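Pectinesterase 1 (Solanum lycopersicum, PDB 1XG2) hydrolyses the methyl esters of cell-wall pectin, releasing methanol, and may prepare fruit cell walls for softening by polygalacturonase during ripening. Local coordinates at residues V111-G116 and S120-C125; L134-H137 and F142-D145; C166-R171 and N179-Q184. All coordinates share one frame; numbering follows the deposited sequence.

Contact 1: residues V111-G116 and S120-C125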
loop_
_atom_site.group_PDB
_atom_site.type_symbol
_atom_site.label_atom_id
_atom_site.label_comp_id
_atom_site.label_asym_id
_atom_site.label_seq_id
_atom_site.Cartn_x
_atom_site.Cartn_y
_atom_site.Cartn_z
ATOM N N VAL A 111 13.214 -0.919 0.172
ATOM C CA VAL A 111 12.148 -0.182 -0.503
ATOM C C VAL A 111 12.678 1.119 -1.089
ATOM O O VAL A 111 13.428 1.850 -0.425
ATOM C CB VAL A 111 10.995 0.129 0.492
ATOM C CG1 VAL A 111 9.895 1.029 -0.175
ATOM C CG2 VAL A 111 10.396 -1.148 1.038
ATOM N N ALA A 112 12.301 1.404 -2.337
ATOM C CA ALA A 112 12.537 2.719 -2.915
ATOM C C ALA A 112 11.474 3.704 -2.430
ATOM O O ALA A 112 11.776 4.650 -1.692
ATOM C CB ALA A 112 12.574 2.649 -4.430
ATOM N N LEU A 113 10.228 3.457 -2.805
ATOM C CA LEU A 113 9.116 4.317 -2.430
ATOM C C LEU A 113 8.084 3.584 -1.580
ATOM O O LEU A 113 7.598 2.519 -1.961
ATOM C CB LEU A 113 8.427 4.839 -3.688
ATOM C CG LEU A 113 7.182 5.713 -3.510
ATOM C CD1 LEU A 113 7.526 7.054 -2.890
ATOM C CD2 LEU A 113 6.513 5.891 -4.861
ATOM N N ARG A 114 7.720 4.181 -0.452
ATOM C CA ARG A 114 6.546 3.748 0.298
ATOM C C ARG A 114 5.486 4.835 0.265
ATOM O O ARG A 114 5.750 5.993 0.570
ATOM C CB ARG A 114 6.875 3.392 1.739
ATOM C CG ARG A 114 5.640 3.208 2.616
ATOM C CD ARG A 114 5.929 2.510 3.927
ATOM N NE ARG A 114 6.868 3.268 4.750
ATOM C CZ ARG A 114 6.566 4.369 5.444
ATOM N NH1 ARG A 114 5.338 4.870 5.445
ATOM N NH2 ARG A 114 7.511 4.970 6.160
ATOM N N VAL A 115 4.276 4.443 -0.105
ATOM C CA VAL A 115 3.141 5.344 -0.076
ATOM C C VAL A 115 2.041 4.768 0.805
ATOM O O VAL A 115 1.608 3.640 0.597
ATOM C CB VAL A 115 2.617 5.594 -1.486
ATOM C CG1 VAL A 115 1.474 6.583 -1.459
ATOM C CG2 VAL A 115 3.757 6.108 -2.401
ATOM N N GLY A 116 1.619 5.557 1.792
ATOM C CA GLY A 116 0.430 5.306 2.602
ATOM C C GLY A 116 -0.439 6.560 2.679
ATOM O O GLY A 116 -1.065 6.826 3.699
ATOM N N SER A 120 -3.418 9.766 -3.570
ATOM C CA SER A 120 -2.089 10.101 -4.056
ATOM C C SER A 120 -1.916 9.706 -5.525
ATOM O O SER A 120 -2.509 8.731 -6.001
ATOM C CB SER A 120 -1.032 9.419 -3.183
ATOM O OG SER A 120 -1.305 8.030 -3.074
ATOM N N VAL A 121 -1.101 10.482 -6.237
ATOM C CA VAL A 121 -0.807 10.244 -7.637
ATOM C C VAL A 121 0.699 10.202 -7.825
ATOM O O VAL A 121 1.417 11.085 -7.341
ATOM C CB VAL A 121 -1.361 11.370 -8.540
ATOM C CG1 VAL A 121 -1.003 11.091 -10.026
ATOM C CG2 VAL A 121 -2.846 11.492 -8.367
ATOM N N ILE A 122 1.166 9.168 -8.512
ATOM C CA ILE A 122 2.560 9.037 -8.906
ATOM C C ILE A 122 2.542 9.079 -10.444
ATOM O O ILE A 122 2.078 8.151 -11.093
ATOM C CB ILE A 122 3.157 7.728 -8.321
ATOM C CG1 ILE A 122 3.203 7.803 -6.789
ATOM C CG2 ILE A 122 4.576 7.496 -8.807
ATOM C CD1 ILE A 122 1.875 7.586 -6.095
ATOM N N ASN A 123 3.060 10.167 -11.008
ATOM C CA ASN A 123 2.955 10.479 -12.421
ATOM C C ASN A 123 4.337 10.663 -13.043
ATOM O O ASN A 123 5.104 11.493 -12.593
ATOM C CB ASN A 123 2.169 11.780 -12.560
ATOM C CG ASN A 123 1.811 12.115 -14.006
ATOM O OD1 ASN A 123 1.729 13.278 -14.396
ATOM N ND2 ASN A 123 1.633 11.075 -14.816
ATOM N N ARG A 124 4.633 9.895 -14.076
ATOM C CA ARG A 124 5.880 10.015 -14.823
ATOM C C ARG A 124 7.091 9.887 -13.892
ATOM O O ARG A 124 8.003 10.713 -13.936
ATOM C CB ARG A 124 5.934 11.341 -15.584
ATOM C CG ARG A 124 4.846 11.483 -16.650
ATOM C CD ARG A 124 5.108 12.615 -17.638
ATOM N NE ARG A 124 5.271 13.909 -16.986
ATOM C CZ ARG A 124 4.312 14.828 -16.838
ATOM N NH1 ARG A 124 3.085 14.642 -17.308
ATOM N NH2 ARG A 124 4.597 15.965 -16.231
ATOM N N CYS A 125 7.064 8.870 -13.032
ATOM C CA CYS A 125 8.163 8.593 -12.112
ATOM C C CYS A 125 8.846 7.300 -12.475
ATOM O O CYS A 125 8.244 6.453 -13.110
ATOM C CB CYS A 125 7.630 8.494 -10.686
ATOM S SG CYS A 125 7.094 10.087 -10.063
#
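I122 reaches L113 and V115 across the interior of a right-handed parallel beta-helix. Strands 113-115 and 120-123 belong to different sheets: their axes approach to 10.3 Å and run at 152°, too far apart for backbone pairing, and no hydrogen bond joins the two segments. The contact is made by side chains alone. In I122, CB lies against the neighbouring coil, where it packs on Y143 CD2. The short branch, CG2, points on along its own segment, beside C125 CB. The longer branch starts at CG1, which is anti to the carbonyl carbon (chi1 -66°) and lies 4.3 Å from L113 CD2. It ends at CD1, which meets V115 CG2 at 4.4 Å. V115 sends its other methyl, CG1, towards S120, where OG is 3.5 Å away. That hydroxyl is not left without a polar partner, since it hydrogen-bonds to A117 O in the short connection between the strands. Y143 and Q141 of strand 140-144 extend the same packing into the next coil. Carbon-carbon contacts of this length are consistent with dispersion and exclusion of water rather than directional bonding, with the single polar group satisfied locally.

Contact 2: residues L134-H137 and F142-D145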
loop_
_atom_site.group_PDB
_atom_site.type_symbol
_atom_site.label_atom_id
_atom_site.label_comp_id
_atom_site.label_asym_id
_atom_site.label_seq_id
_atom_site.Cartn_x
_atom_site.Cartn_y
_atom_site.Cartn_z
ATOM N N LEU A 134 8.493 -1.117 -4.424
ATOM C CA LEU A 134 7.372 -0.199 -4.244
ATOM C C LEU A 134 6.397 -0.745 -3.219
ATOM O O LEU A 134 5.676 -1.716 -3.472
ATOM C CB LEU A 134 6.653 0.053 -5.578
ATOM C CG LEU A 134 5.386 0.910 -5.506
ATOM C CD1 LEU A 134 5.732 2.285 -4.950
ATOM C CD2 LEU A 134 4.716 1.031 -6.862
ATOM N N TYR A 135 6.394 -0.106 -2.056
ATOM C CA TYR A 135 5.503 -0.430 -0.955
ATOM C C TYR A 135 4.271 0.461 -1.043
ATOM O O TYR A 135 4.223 1.539 -0.435
ATOM C CB TYR A 135 6.241 -0.190 0.378
ATOM C CG TYR A 135 5.732 -0.930 1.597
ATOM C CD1 TYR A 135 4.509 -1.582 1.613
ATOM C CD2 TYR A 135 6.524 -0.994 2.744
ATOM C CE1 TYR A 135 4.072 -2.268 2.745
ATOM C CE2 TYR A 135 6.109 -1.668 3.866
ATOM C CZ TYR A 135 4.892 -2.303 3.875
ATOM O OH TYR A 135 4.515 -2.967 5.020
ATOM N N ALA A 136 3.299 0.016 -1.837
ATOM C CA ALA A 136 2.006 0.656 -1.922
ATOM C C ALA A 136 1.225 0.120 -0.739
ATOM O O ALA A 136 0.481 -0.858 -0.856
ATOM C CB ALA A 136 1.334 0.315 -3.242
ATOM N N HIS A 137 1.446 0.775 0.398
ATOM C CA HIS A 137 1.149 0.261 1.732
ATOM C C HIS A 137 -0.351 0.229 2.033
ATOM O O HIS A 137 -0.903 -0.795 2.438
ATOM C CB HIS A 137 1.894 1.104 2.779
ATOM C CG HIS A 137 1.639 0.687 4.191
ATOM N ND1 HIS A 137 0.448 0.927 4.832
ATOM C CD2 HIS A 137 2.425 0.050 5.091
ATOM C CE1 HIS A 137 0.497 0.427 6.055
ATOM N NE2 HIS A 137 1.688 -0.109 6.240
ATOM N N PHE A 142 -2.912 6.065 -7.295
ATOM C CA PHE A 142 -2.939 5.985 -8.743
ATOM C C PHE A 142 -1.532 6.230 -9.266
ATOM O O PHE A 142 -0.907 7.257 -8.946
ATOM C CB PHE A 142 -3.898 7.033 -9.295
ATOM C CG PHE A 142 -4.079 6.991 -10.788
ATOM C CD1 PHE A 142 -4.585 5.870 -11.420
ATOM C CD2 PHE A 142 -3.763 8.104 -11.561
ATOM C CE1 PHE A 142 -4.737 5.855 -12.802
ATOM C CE2 PHE A 142 -3.939 8.094 -12.948
ATOM C CZ PHE A 142 -4.409 6.978 -13.556
ATOM N N TYR A 143 -1.062 5.287 -10.076
ATOM C CA TYR A 143 0.219 5.350 -10.753
ATOM C C TYR A 143 -0.032 5.444 -12.250
ATOM O O TYR A 143 -0.758 4.637 -12.810
ATOM C CB TYR A 143 1.065 4.108 -10.449
ATOM C CG TYR A 143 1.489 4.063 -9.007
ATOM C CD1 TYR A 143 0.579 3.712 -8.001
ATOM C CD2 TYR A 143 2.787 4.365 -8.633
ATOM C CE1 TYR A 143 0.957 3.674 -6.667
ATOM C CE2 TYR A 143 3.173 4.341 -7.286
ATOM C CZ TYR A 143 2.244 4.015 -6.314
ATOM O OH TYR A 143 2.605 4.002 -4.981
ATOM N N ARG A 144 0.580 6.432 -12.882
ATOM C CA ARG A 144 0.341 6.731 -14.283
ATOM C C ARG A 144 1.647 7.052 -14.987
ATOM O O ARG A 144 2.470 7.813 -14.476
ATOM C CB ARG A 144 -0.616 7.912 -14.383
ATOM C CG ARG A 144 -0.929 8.394 -15.785
ATOM C CD ARG A 144 -1.802 7.455 -16.615
ATOM N NE ARG A 144 -1.846 7.918 -18.001
ATOM C CZ ARG A 144 -2.869 7.766 -18.837
ATOM N NH1 ARG A 144 -3.976 7.120 -18.475
ATOM N NH2 ARG A 144 -2.776 8.259 -20.066
ATOM N N ASP A 145 1.806 6.501 -16.193
ATOM C CA ASP A 145 2.926 6.822 -17.071
ATOM C C ASP A 145 4.291 6.639 -16.393
ATOM O O ASP A 145 5.223 7.392 -16.650
ATOM C CB ASP A 145 2.790 8.256 -17.589
ATOM C CG ASP A 145 1.630 8.428 -18.563
ATOM O OD1 ASP A 145 1.284 9.592 -18.849
ATOM O OD2 ASP A 145 1.014 7.479 -19.087
#
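Within the hydrophobic core of the pectinesterase beta-helix, L134 and A136 face Y143 from a different sheet. Strand 134-136 and strand 140-144 are successive in the chain but lie on different faces of the coil. Their nearest CA atoms, those of A136 and F142, are 10.0 Å apart, and no hydrogen bond crosses, so the contact depends on side chains that come from opposite directions. Y143 spans most of the gap: CG sits anti to the carbonyl carbon (chi1 -67°), carrying the ring inward with the hydroxyl leading. L134 receives it with both branches of its fork. CD1 approaches the phenol oxygen, Y143 OH, at 3.6 Å, whereas CD2 meets the ring obliquely, 3.7 Å from Y143 CE2. Along the helix the tyrosine ring stacks on F163 and touches V161 of strand 160-164, in the next coil. With an alanine in place of Y143, L134 would probably lose the partner of both its methyls and F163 its stacking ring, opening a gap in the core. The outward side of segment 134-137 does different work: Y135 stacks with F156, and H137 NE2 hydrogen-bonds to T114 OG1 of the inhibitor chain. The side chain of L134 is about 8 Å from that of D132, the predicted proton donor, so this packing lies near the probable active site. A lighter touch completes the contact, with A136 CB 4.3 Å from Y143 OH.

Contact 3: residues C166-R171 and N179-Q184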
loop_
_atom_site.group_PDB
_atom_site.type_symbol
_atom_site.label_atom_id
_atom_site.label_comp_id
_atom_site.label_asym_id
_atom_site.label_seq_id
_atom_site.Cartn_x
_atom_site.Cartn_y
_atom_site.Cartn_z
ATOM N N CYS A 166 1.759 2.138 -17.138
ATOM C CA CYS A 166 3.088 2.019 -16.558
ATOM C C CYS A 166 3.836 0.877 -17.219
ATOM O O CYS A 166 3.227 -0.055 -17.725
ATOM C CB CYS A 166 2.994 1.743 -15.057
ATOM S SG CYS A 166 2.257 3.115 -14.125
ATOM N N GLN A 167 5.160 0.952 -17.191
ATOM C CA GLN A 167 6.003 -0.161 -17.582
ATOM C C GLN A 167 6.521 -0.803 -16.293
ATOM O O GLN A 167 7.218 -0.165 -15.508
ATOM C CB GLN A 167 7.138 0.336 -18.480
ATOM C CG GLN A 167 6.618 1.087 -19.695
ATOM C CD GLN A 167 7.628 1.218 -20.828
ATOM O OE1 GLN A 167 7.838 0.273 -21.602
ATOM N NE2 GLN A 167 8.228 2.396 -20.948
ATOM N N LEU A 168 6.107 -2.042 -16.069
ATOM C CA LEU A 168 6.497 -2.833 -14.914
ATOM C C LEU A 168 7.555 -3.807 -15.415
ATOM O O LEU A 168 7.268 -4.721 -16.189
ATOM C CB LEU A 168 5.291 -3.552 -14.321
ATOM C CG LEU A 168 4.072 -2.644 -14.086
ATOM C CD1 LEU A 168 2.946 -3.422 -13.463
ATOM C CD2 LEU A 168 4.434 -1.477 -13.237
ATOM N N VAL A 169 8.786 -3.563 -14.989
ATOM C CA VAL A 169 9.975 -4.148 -15.576
ATOM C C VAL A 169 10.677 -5.038 -14.563
ATOM O O VAL A 169 11.288 -4.559 -13.593
ATOM C CB VAL A 169 10.951 -3.058 -16.060
ATOM C CG1 VAL A 169 12.104 -3.692 -16.845
ATOM C CG2 VAL A 169 10.224 -2.019 -16.918
ATOM N N ALA A 170 10.579 -6.338 -14.782
ATOM C CA ALA A 170 11.335 -7.285 -13.971
ATOM C C ALA A 170 12.788 -7.305 -14.464
ATOM O O ALA A 170 13.042 -7.268 -15.666
ATOM C CB ALA A 170 10.714 -8.656 -14.040
ATOM N N ARG A 171 13.726 -7.341 -13.528
ATOM C CA ARG A 171 15.151 -7.318 -13.840
ATOM C C ARG A 171 15.839 -8.597 -13.358
ATOM O O ARG A 171 15.226 -9.437 -12.710
ATOM C CB ARG A 171 15.822 -6.088 -13.216
ATOM C CG ARG A 171 15.894 -6.111 -11.697
ATOM C CD ARG A 171 16.061 -4.737 -11.060
ATOM N NE ARG A 171 17.256 -4.070 -11.564
ATOM C CZ ARG A 171 17.617 -2.823 -11.289
ATOM N NH1 ARG A 171 16.910 -2.066 -10.454
ATOM N NH2 ARG A 171 18.725 -2.336 -11.828
ATOM N N ASN A 179 11.383 -13.897 -9.670
ATOM C CA ASN A 179 10.762 -12.572 -9.668
ATOM C C ASN A 179 9.251 -12.686 -9.478
ATOM O O ASN A 179 8.622 -13.599 -10.002
ATOM C CB ASN A 179 11.045 -11.822 -10.965
ATOM C CG ASN A 179 12.498 -11.438 -11.114
ATOM O OD1 ASN A 179 13.214 -11.319 -10.130
ATOM N ND2 ASN A 179 12.943 -11.241 -12.363
ATOM N N MET A 180 8.698 -11.752 -8.716
ATOM C CA MET A 180 7.262 -11.627 -8.507
ATOM C C MET A 180 6.925 -10.151 -8.665
ATOM O O MET A 180 7.362 -9.323 -7.853
ATOM C CB MET A 180 6.857 -12.075 -7.101
ATOM C CG MET A 180 7.449 -13.372 -6.648
ATOM S SD MET A 180 6.542 -14.741 -7.348
ATOM C CE MET A 180 7.769 -16.037 -7.175
ATOM N N VAL A 181 6.144 -9.830 -9.688
ATOM C CA VAL A 181 5.720 -8.442 -9.940
ATOM C C VAL A 181 4.932 -7.906 -8.763
ATOM O O VAL A 181 5.189 -6.792 -8.310
ATOM C CB VAL A 181 4.879 -8.309 -11.216
ATOM C CG1 VAL A 181 4.443 -6.849 -11.441
ATOM C CG2 VAL A 181 5.674 -8.800 -12.430
ATOM N N THR A 182 3.997 -8.708 -8.257
ATOM C CA THR A 182 3.191 -8.312 -7.084
ATOM C C THR A 182 3.287 -9.297 -5.928
ATOM O O THR A 182 3.528 -10.484 -6.120
ATOM C CB THR A 182 1.703 -8.116 -7.432
ATOM O OG1 THR A 182 1.114 -9.355 -7.863
ATOM C CG2 THR A 182 1.528 -7.162 -8.592
ATOM N N ALA A 183 3.115 -8.771 -4.725
ATOM C CA ALA A 183 2.868 -9.561 -3.527
ATOM C C ALA A 183 1.813 -8.796 -2.737
ATOM O O ALA A 183 2.118 -8.027 -1.826
ATOM C CB ALA A 183 4.135 -9.732 -2.719
ATOM N N GLN A 184 0.560 -8.982 -3.130
ATOM C CA GLN A 184 -0.540 -8.189 -2.582
ATOM C C GLN A 184 -0.909 -8.764 -1.213
ATOM O O GLN A 184 -1.088 -9.958 -1.077
ATOM C CB GLN A 184 -1.723 -8.209 -3.549
ATOM C CG GLN A 184 -2.613 -6.968 -3.475
ATOM C CD GLN A 184 -3.447 -6.918 -2.208
ATOM O OE1 GLN A 184 -3.714 -5.829 -1.658
ATOM N NE2 GLN A 184 -3.853 -8.080 -1.730
#
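A170 and N179 have the nearest CA atoms of the two segments, 6.8 Å apart; the backbones stay close as far as L168 and V181 and part beyond the corner that the chain turns at V181. Strand 167-170 and the broken strand 179-184 lie in two different parallel sheets of the beta-helix, and because of that corner the second segment contributes to two faces. The end at R171 and N179 is held by a side chain bonding to backbone. N179 ND2 donates to R171 O at 2.9 Å. The N-H...O angle of 146° makes the bond somewhat bent, and the donor stands 23° off the carbonyl plane. N179 CG stands anti to its own carbonyl carbon (chi1 -68°), which directs the amide across the gap instead of along its strand. ND2 also passes 3.8 Å from A170 CB and makes a weak hydrogen bond to T217 OG1, so a buried amide nitrogen has two acceptors and its rotation is restricted. The R171 side chain leaves in another direction: NH1 forms a salt bridge with D128 and also bonds to A129 O, while the guanidinium makes a cation-pi contact with Y130. N179 itself lies about 8 Å, side chain to side chain, from both D153, the predicted nucleophile, and Q131, assigned by similarity as the transition-state stabiliser. The bond thus lies near the probable catalytic site and fixes the N179 amide to the backbone at R171. Farther along the two segments the contact is apolar, with L168 CD1 lying 4.3 Å from V181 CG1.

In the fold
The three contacts come in series along the chain, contact 1 first and contact 3 last, and follow the axis of the beta-helix in the same order. Contacts 1 and 2 are adjacent, centres about 5 Å apart: strands 120-123 and 140-144 are neighbours in one parallel sheet, strands 113-115 and 134-136 in another. Contact 3 is centred about 12 Å from contact 2 and 15 Å from contact 1. It shares the second of those sheets through strand 179-184, but strand 167-170 brings in the third. C166 SG packs on the backbone of 143-145, linking contacts 2 and 3. Together they join all three sheets of the catalytic pectinesterase part of the longer protein.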